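Local coordinates for protein kojibiose phosphorylase (Gut metagenome, PDB 6W0P) that belongs to glycoside hydrolase family 65, whose members join an N-terminal beta-sandwich domain, a helical catalytic barrel and a small C-terminal beta domain, at residues I334-A343 with T660-S668; Y344-N352 with V398-A406. One frame throughout, in Å; residues are numbered along the deposited sequence. Where two conformers were deposited one is given.

Overall arrangement
Both contacts are made by loops and helix starts of the helical catalytic domain, and residues 334-343 of contact 1 run straight on into residues 344-352 of contact 2. Both segments of contact 2 fall within the 316 residues, nearly half of them helical, that separate the two segments of contact 1; 45 residues separate those of contact 2. Their centres are about 13 Å apart, and lie about 7 Å and 11 Å from the centre of the chain. Several links join them: Ile-334 O and Asn-352 ND2 are 2.8 Å apart, a probable hydrogen bond; Tyr-344 CD2 packs 3.6 Å from Ala-336 CB and also against Lys-337; and the backbones of Ala-336 and His-347 are hydrogen-bonded.

Contact 1 of 2, residues I334-A343 with T660-S668; sequences IGAKGLTGEA and TCEGIHMTS
Lys-337 lays its side chain over the backbone of Gly-663 and Ile-664: CB and CG ride on Ile-664 O, with CB at 3.1 Å, and CD lies 3.9 Å from Gly-663 CA. The chain then bends at its last torsion (chi4 -69°), which brings NZ over one face of the His-665 ring, 4.0 Å above its plane and displaced toward the rim. Water 2 links NZ to Gly-663 O, whereas Glu-662 OE1, 4.3 Å from NZ, is beyond salt-bridge range. A second grip comes from Thr-340 OG1, which donates to Lys-337 O at 2.6 Å and accepts from Ile-664 N at 3.0 Å. Donating one bond and accepting another, at a roughly tetrahedral angle, probably fixes the rotation of this hydroxyl, while CG2 of the same threonine packs on Ile-664 CD1. Farther along, Met-666 N donates to Ala-336 O at 3.1 Å and a nearly straight 166°, and water 1 ties that oxygen to Thr-667 N. The start of helix 666-680 is thus tied to residues 334-343, with His-665 at its N-cap and the histidine's ND1 held by Asp-652. Met-666 CG also meets Ile-334 CG2 at 3.5 Å. Around this buried seam, Ile-664 and Met-666 pack on helix 308-324, Ile-334 and Thr-667 on helix 351-361, and Leu-339 and Glu-342 on Tyr-59 of strand 58-60.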
# COMPACT_ATOMS: atom_id res chain seq x y z
N ILE A 334 23.63 0.58 -15.03
CA ILE A 334 23.90 -0.63 -14.22
C ILE A 334 22.61 -1.01 -13.47
O ILE A 334 22.11 -0.16 -12.70
CB ILE A 334 25.08 -0.35 -13.26
CG1 ILE A 334 26.32 0.10 -14.04
CG2 ILE A 334 25.35 -1.54 -12.37
CD1 ILE A 334 27.54 0.33 -13.20
N GLY A 335 22.11 -2.22 -13.69
CA GLY A 335 21.06 -2.83 -12.85
C GLY A 335 21.61 -3.33 -11.51
O GLY A 335 22.79 -3.74 -11.44
N ALA A 336 20.75 -3.37 -10.49
CA ALA A 336 21.05 -3.90 -9.15
C ALA A 336 21.59 -5.35 -9.20
O ALA A 336 22.24 -5.74 -8.21
CB ALA A 336 19.82 -3.82 -8.29
N LYS A 337 21.30 -6.13 -10.24
CA LYS A 337 21.95 -7.46 -10.44
C LYS A 337 22.62 -7.52 -11.81
O LYS A 337 22.74 -8.63 -12.37
CB LYS A 337 20.95 -8.61 -10.29
CG LYS A 337 20.12 -8.54 -9.02
CD LYS A 337 19.42 -9.81 -8.63
CE LYS A 337 18.63 -9.62 -7.35
NZ LYS A 337 19.51 -9.43 -6.18
N GLY A 338 23.10 -6.37 -12.30
CA GLY A 338 23.62 -6.20 -13.67
C GLY A 338 22.69 -6.87 -14.66
O GLY A 338 21.46 -6.69 -14.51
N LEU A 339 23.21 -7.66 -15.60
CA LEU A 339 22.34 -8.43 -16.53
C LEU A 339 22.47 -9.92 -16.20
O LEU A 339 22.75 -10.70 -17.13
CB LEU A 339 22.71 -8.09 -17.97
CG LEU A 339 22.50 -6.62 -18.36
CD1 LEU A 339 22.84 -6.39 -19.83
CD2 LEU A 339 21.06 -6.19 -18.10
N THR A 340 22.26 -10.30 -14.94
CA THR A 340 22.46 -11.68 -14.46
C THR A 340 21.16 -12.31 -13.98
O THR A 340 21.22 -13.42 -13.48
CB THR A 340 23.52 -11.74 -13.35
OG1 THR A 340 22.99 -11.18 -12.14
CG2 THR A 340 24.77 -11.01 -13.78
N GLY A 341 20.01 -11.66 -14.15
CA GLY A 341 18.74 -12.23 -13.67
C GLY A 341 17.58 -11.27 -13.78
O GLY A 341 17.76 -10.13 -14.29
N GLU A 342 16.43 -11.72 -13.30
CA GLU A 342 15.13 -11.03 -13.44
C GLU A 342 14.86 -10.14 -12.23
O GLU A 342 14.42 -8.99 -12.42
CB GLU A 342 14.01 -12.05 -13.63
CG GLU A 342 14.13 -12.78 -14.94
CD GLU A 342 12.94 -13.64 -15.31
OE1 GLU A 342 12.00 -13.76 -14.48
OE2 GLU A 342 12.96 -14.18 -16.41
N ALA A 343 15.07 -10.66 -11.02
CA ALA A 343 14.91 -9.89 -9.76
C ALA A 343 15.58 -8.50 -9.88
O ALA A 343 16.76 -8.44 -10.28
CB ALA A 343 15.44 -10.69 -8.59
N THR A 660 21.61 -15.57 -4.24
CA THR A 660 22.48 -15.40 -5.42
C THR A 660 21.90 -16.21 -6.58
O THR A 660 22.28 -15.92 -7.72
CB THR A 660 23.95 -15.74 -5.11
OG1 THR A 660 24.44 -14.66 -4.31
CG2 THR A 660 24.81 -15.91 -6.34
N CYS A 661 20.99 -17.15 -6.31
CA CYS A 661 20.21 -17.89 -7.36
C CYS A 661 19.52 -16.89 -8.29
O CYS A 661 19.46 -17.18 -9.48
CB CYS A 661 19.20 -18.88 -6.77
SG CYS A 661 18.04 -18.20 -5.56
N GLU A 662 19.09 -15.73 -7.76
CA GLU A 662 18.34 -14.68 -8.49
C GLU A 662 19.29 -13.84 -9.36
O GLU A 662 18.81 -13.18 -10.31
CB GLU A 662 17.64 -13.70 -7.54
CG GLU A 662 16.51 -14.28 -6.71
CD GLU A 662 15.94 -13.30 -5.69
OE1 GLU A 662 16.16 -12.09 -5.83
OE2 GLU A 662 15.31 -13.75 -4.72
N GLY A 663 20.58 -13.82 -9.03
CA GLY A 663 21.52 -12.89 -9.68
C GLY A 663 22.59 -12.44 -8.72
O GLY A 663 22.50 -12.75 -7.52
N ILE A 664 23.63 -11.82 -9.25
CA ILE A 664 24.76 -11.27 -8.44
C ILE A 664 24.26 -9.95 -7.85
O ILE A 664 23.28 -9.37 -8.42
CB ILE A 664 26.03 -11.12 -9.31
CG1 ILE A 664 25.86 -10.07 -10.41
CG2 ILE A 664 26.45 -12.45 -9.87
CD1 ILE A 664 27.09 -9.92 -11.27
N HIS A 665 24.88 -9.51 -6.76
CA HIS A 665 24.57 -8.25 -6.05
C HIS A 665 25.58 -7.16 -6.44
O HIS A 665 26.71 -7.13 -5.88
CB HIS A 665 24.57 -8.49 -4.54
CG HIS A 665 23.61 -9.51 -4.07
ND1 HIS A 665 23.82 -10.84 -4.28
CD2 HIS A 665 22.49 -9.40 -3.33
CE1 HIS A 665 22.85 -11.51 -3.70
NE2 HIS A 665 22.03 -10.66 -3.12
N MET A 666 25.17 -6.30 -7.36
CA MET A 666 26.07 -5.37 -8.07
C MET A 666 26.66 -4.38 -7.04
O MET A 666 27.87 -4.17 -7.05
CB MET A 666 25.26 -4.65 -9.15
CG MET A 666 26.02 -4.40 -10.43
SD MET A 666 26.90 -5.84 -11.04
CE MET A 666 28.56 -5.19 -10.93
N THR A 667 25.84 -3.79 -6.17
CA THR A 667 26.30 -2.79 -5.17
C THR A 667 27.28 -3.46 -4.20
O THR A 667 28.29 -2.85 -3.86
CB THR A 667 25.15 -2.15 -4.40
OG1 THR A 667 24.47 -1.34 -5.35
CG2 THR A 667 25.63 -1.26 -3.27
N SER A 668 26.99 -4.68 -3.78
CA SER A 668 27.86 -5.47 -2.88
C SER A 668 29.21 -5.70 -3.57
O SER A 668 30.26 -5.57 -2.90
CB SER A 668 27.21 -6.76 -2.48
OG SER A 668 28.23 -7.63 -2.01
O HOH W 1 22.90 -4.01 -6.09
O HOH W 2 20.63 -11.88 -5.97
O HOH W 3 16.34 -13.43 -11.26

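Contact 2 of 2, residues Y344-N352 with V398-A406; sequences YSGHAFWDN and VATRNGKEA
His-347 packs its imidazole on the backbone around Thr-400. Its CB sits 3.8 Å from both Thr-400 N and Thr-400 O, and CG, anti to the carbonyl carbon (chi1 -74°), carries the ring across the same peptide nitrogen, which lies over one face. Beyond CG, ND1 touches Ala-399 CB at 3.7 Å, while CD2 on the other branch approaches Arg-401 N. At the tip, CE1 presses on Ala-406 CB at 3.2 Å, and NE2 bonds to the carbonyl O of His-83 in strand 83-85. Ser-345 CB covers the opposite face, 3.2 Å above its centre, so the ring is sandwiched between its own type I' beta turn, Tyr-344 to His-347, and residues 398-406. Ala-348 and Thr-400 form a single antiparallel, hydrogen-bonded bridge: Ala-348 N donates to Thr-400 O at 2.7 Å and 157°, and the return bond from Thr-400 N is weak. Phe-349 carries the contact on, its CE2 3.6 Å from Ala-399 CB, and water 4 then joins Trp-350 N to Val-398 O. The contact thus pairs the loop leading into helix 351-361 with the loop between helices 379-388 and 410-413 of the catalytic domain. Both oxygens of Glu-405 use syn lone pairs for Val-398 N and Ala-399 N, bonds that would favour the anion and hold this loop in shape, although Ala-399 O, 3.0 Å from Glu-405 OE2, would work against the charge.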
# COMPACT_ATOMS: atom_id res chain seq x y z
N TYR A 344 14.83 -7.44 -9.57
CA TYR A 344 15.21 -5.99 -9.57
C TYR A 344 15.20 -5.43 -10.99
O TYR A 344 15.53 -4.24 -11.17
CB TYR A 344 16.54 -5.69 -8.86
CG TYR A 344 16.50 -5.75 -7.35
CD1 TYR A 344 15.38 -5.37 -6.63
CD2 TYR A 344 17.62 -6.15 -6.63
CE1 TYR A 344 15.35 -5.41 -5.25
CE2 TYR A 344 17.62 -6.19 -5.25
CZ TYR A 344 16.48 -5.83 -4.55
OH TYR A 344 16.48 -5.92 -3.19
N SER A 345 14.79 -6.23 -11.97
CA SER A 345 14.20 -5.73 -13.25
C SER A 345 15.24 -4.99 -14.10
O SER A 345 14.85 -4.23 -15.03
CB SER A 345 12.99 -4.85 -12.97
OG SER A 345 11.94 -5.58 -12.33
N GLY A 346 16.53 -5.23 -13.83
CA GLY A 346 17.61 -4.49 -14.49
C GLY A 346 17.54 -3.02 -14.14
O GLY A 346 18.12 -2.19 -14.93
N HIS A 347 16.86 -2.69 -13.02
CA HIS A 347 16.59 -1.29 -12.59
C HIS A 347 17.87 -0.65 -12.01
O HIS A 347 18.61 -1.36 -11.35
CB HIS A 347 15.50 -1.18 -11.52
CG HIS A 347 14.12 -1.39 -12.04
ND1 HIS A 347 13.07 -1.68 -11.19
CD2 HIS A 347 13.63 -1.37 -13.29
CE1 HIS A 347 11.97 -1.82 -11.90
NE2 HIS A 347 12.30 -1.64 -13.21
N ALA A 348 18.08 0.64 -12.31
CA ALA A 348 19.06 1.54 -11.67
C ALA A 348 18.44 2.06 -10.38
O ALA A 348 17.21 2.37 -10.38
CB ALA A 348 19.40 2.70 -12.58
N PHE A 349 19.24 2.16 -9.33
CA PHE A 349 18.87 2.79 -8.04
C PHE A 349 19.88 3.90 -7.76
O PHE A 349 20.89 3.99 -8.50
CB PHE A 349 18.81 1.73 -6.94
CG PHE A 349 17.77 0.66 -7.13
CD1 PHE A 349 17.96 -0.38 -8.03
CD2 PHE A 349 16.57 0.70 -6.42
CE1 PHE A 349 16.99 -1.36 -8.20
CE2 PHE A 349 15.60 -0.27 -6.62
CZ PHE A 349 15.82 -1.30 -7.49
N TRP A 350 19.64 4.69 -6.72
CA TRP A 350 20.54 5.79 -6.28
C TRP A 350 21.96 5.25 -6.01
O TRP A 350 22.89 6.08 -6.07
CB TRP A 350 19.95 6.47 -5.05
CG TRP A 350 20.17 5.67 -3.79
CD1 TRP A 350 19.69 4.43 -3.50
CD2 TRP A 350 20.93 6.10 -2.65
NE1 TRP A 350 20.11 4.05 -2.26
CE2 TRP A 350 20.89 5.05 -1.72
CE3 TRP A 350 21.66 7.25 -2.35
CZ2 TRP A 350 21.52 5.14 -0.48
CZ3 TRP A 350 22.29 7.34 -1.12
CH2 TRP A 350 22.24 6.28 -0.21
N ASP A 351 22.07 3.92 -5.76
CA ASP A 351 23.32 3.11 -5.59
C ASP A 351 24.31 3.37 -6.71
O ASP A 351 25.53 3.35 -6.43
CB ASP A 351 23.10 1.59 -5.71
CG ASP A 351 22.15 0.97 -4.72
OD1 ASP A 351 21.03 1.49 -4.61
OD2 ASP A 351 22.56 -0.02 -4.04
N ASN A 352 23.81 3.52 -7.93
CA ASN A 352 24.64 3.72 -9.13
C ASN A 352 25.51 4.95 -8.87
O ASN A 352 26.71 4.86 -9.05
CB ASN A 352 23.81 3.86 -10.41
CG ASN A 352 23.28 2.54 -10.91
OD1 ASN A 352 23.38 1.53 -10.22
ND2 ASN A 352 22.74 2.50 -12.11
N VAL A 398 13.32 6.29 -7.79
CA VAL A 398 13.90 5.25 -6.89
C VAL A 398 14.40 4.08 -7.74
O VAL A 398 15.57 3.67 -7.59
CB VAL A 398 12.87 4.79 -5.84
CG1 VAL A 398 13.37 3.59 -5.06
CG2 VAL A 398 12.49 5.92 -4.90
N ALA A 399 13.53 3.55 -8.60
CA ALA A 399 13.85 2.39 -9.45
C ALA A 399 13.37 2.65 -10.87
O ALA A 399 12.18 3.01 -11.04
CB ALA A 399 13.21 1.16 -8.86
N THR A 400 14.25 2.44 -11.86
CA THR A 400 13.93 2.66 -13.29
C THR A 400 14.95 1.96 -14.19
O THR A 400 16.13 1.77 -13.75
CB THR A 400 13.90 4.17 -13.59
OG1 THR A 400 13.21 4.35 -14.82
CG2 THR A 400 15.27 4.80 -13.67
N ARG A 401 14.49 1.56 -15.39
CA ARG A 401 15.38 1.45 -16.57
C ARG A 401 15.08 2.55 -17.59
O ARG A 401 16.05 3.09 -18.15
CB ARG A 401 15.32 0.06 -17.21
CG ARG A 401 16.34 -0.13 -18.33
CD ARG A 401 17.79 0.06 -17.90
NE ARG A 401 18.68 0.17 -19.05
CZ ARG A 401 18.77 1.25 -19.82
NH1 ARG A 401 18.06 2.34 -19.57
NH2 ARG A 401 19.58 1.24 -20.86
N ASN A 402 13.81 2.91 -17.83
CA ASN A 402 13.48 3.81 -18.98
C ASN A 402 13.41 5.28 -18.53
O ASN A 402 13.23 6.13 -19.41
CB ASN A 402 12.22 3.37 -19.73
CG ASN A 402 10.93 3.75 -19.04
OD1 ASN A 402 10.97 4.17 -17.88
ND2 ASN A 402 9.79 3.57 -19.72
N GLY A 403 13.62 5.56 -17.23
CA GLY A 403 13.61 6.91 -16.65
C GLY A 403 12.35 7.18 -15.85
O GLY A 403 12.35 8.13 -15.01
N LYS A 404 11.29 6.42 -16.09
CA LYS A 404 10.02 6.55 -15.33
C LYS A 404 10.14 5.79 -14.01
O LYS A 404 10.88 4.78 -13.96
CB LYS A 404 8.82 6.00 -16.12
CG LYS A 404 8.52 6.77 -17.39
CD LYS A 404 7.22 6.36 -18.02
CE LYS A 404 6.89 7.25 -19.20
NZ LYS A 404 6.07 6.51 -20.19
N GLU A 405 9.39 6.22 -13.00
CA GLU A 405 9.35 5.49 -11.72
C GLU A 405 8.80 4.08 -11.98
O GLU A 405 7.73 3.97 -12.59
CB GLU A 405 8.55 6.26 -10.67
CG GLU A 405 8.57 5.59 -9.32
CD GLU A 405 9.97 5.45 -8.75
OE1 GLU A 405 10.47 6.47 -8.23
OE2 GLU A 405 10.56 4.36 -8.85
N ALA A 406 9.51 3.05 -11.55
CA ALA A 406 9.06 1.64 -11.66
C ALA A 406 8.67 1.10 -10.28
O ALA A 406 8.01 0.06 -10.21
CB ALA A 406 10.14 0.79 -12.30
O HOH W 4 17.14 4.57 -5.54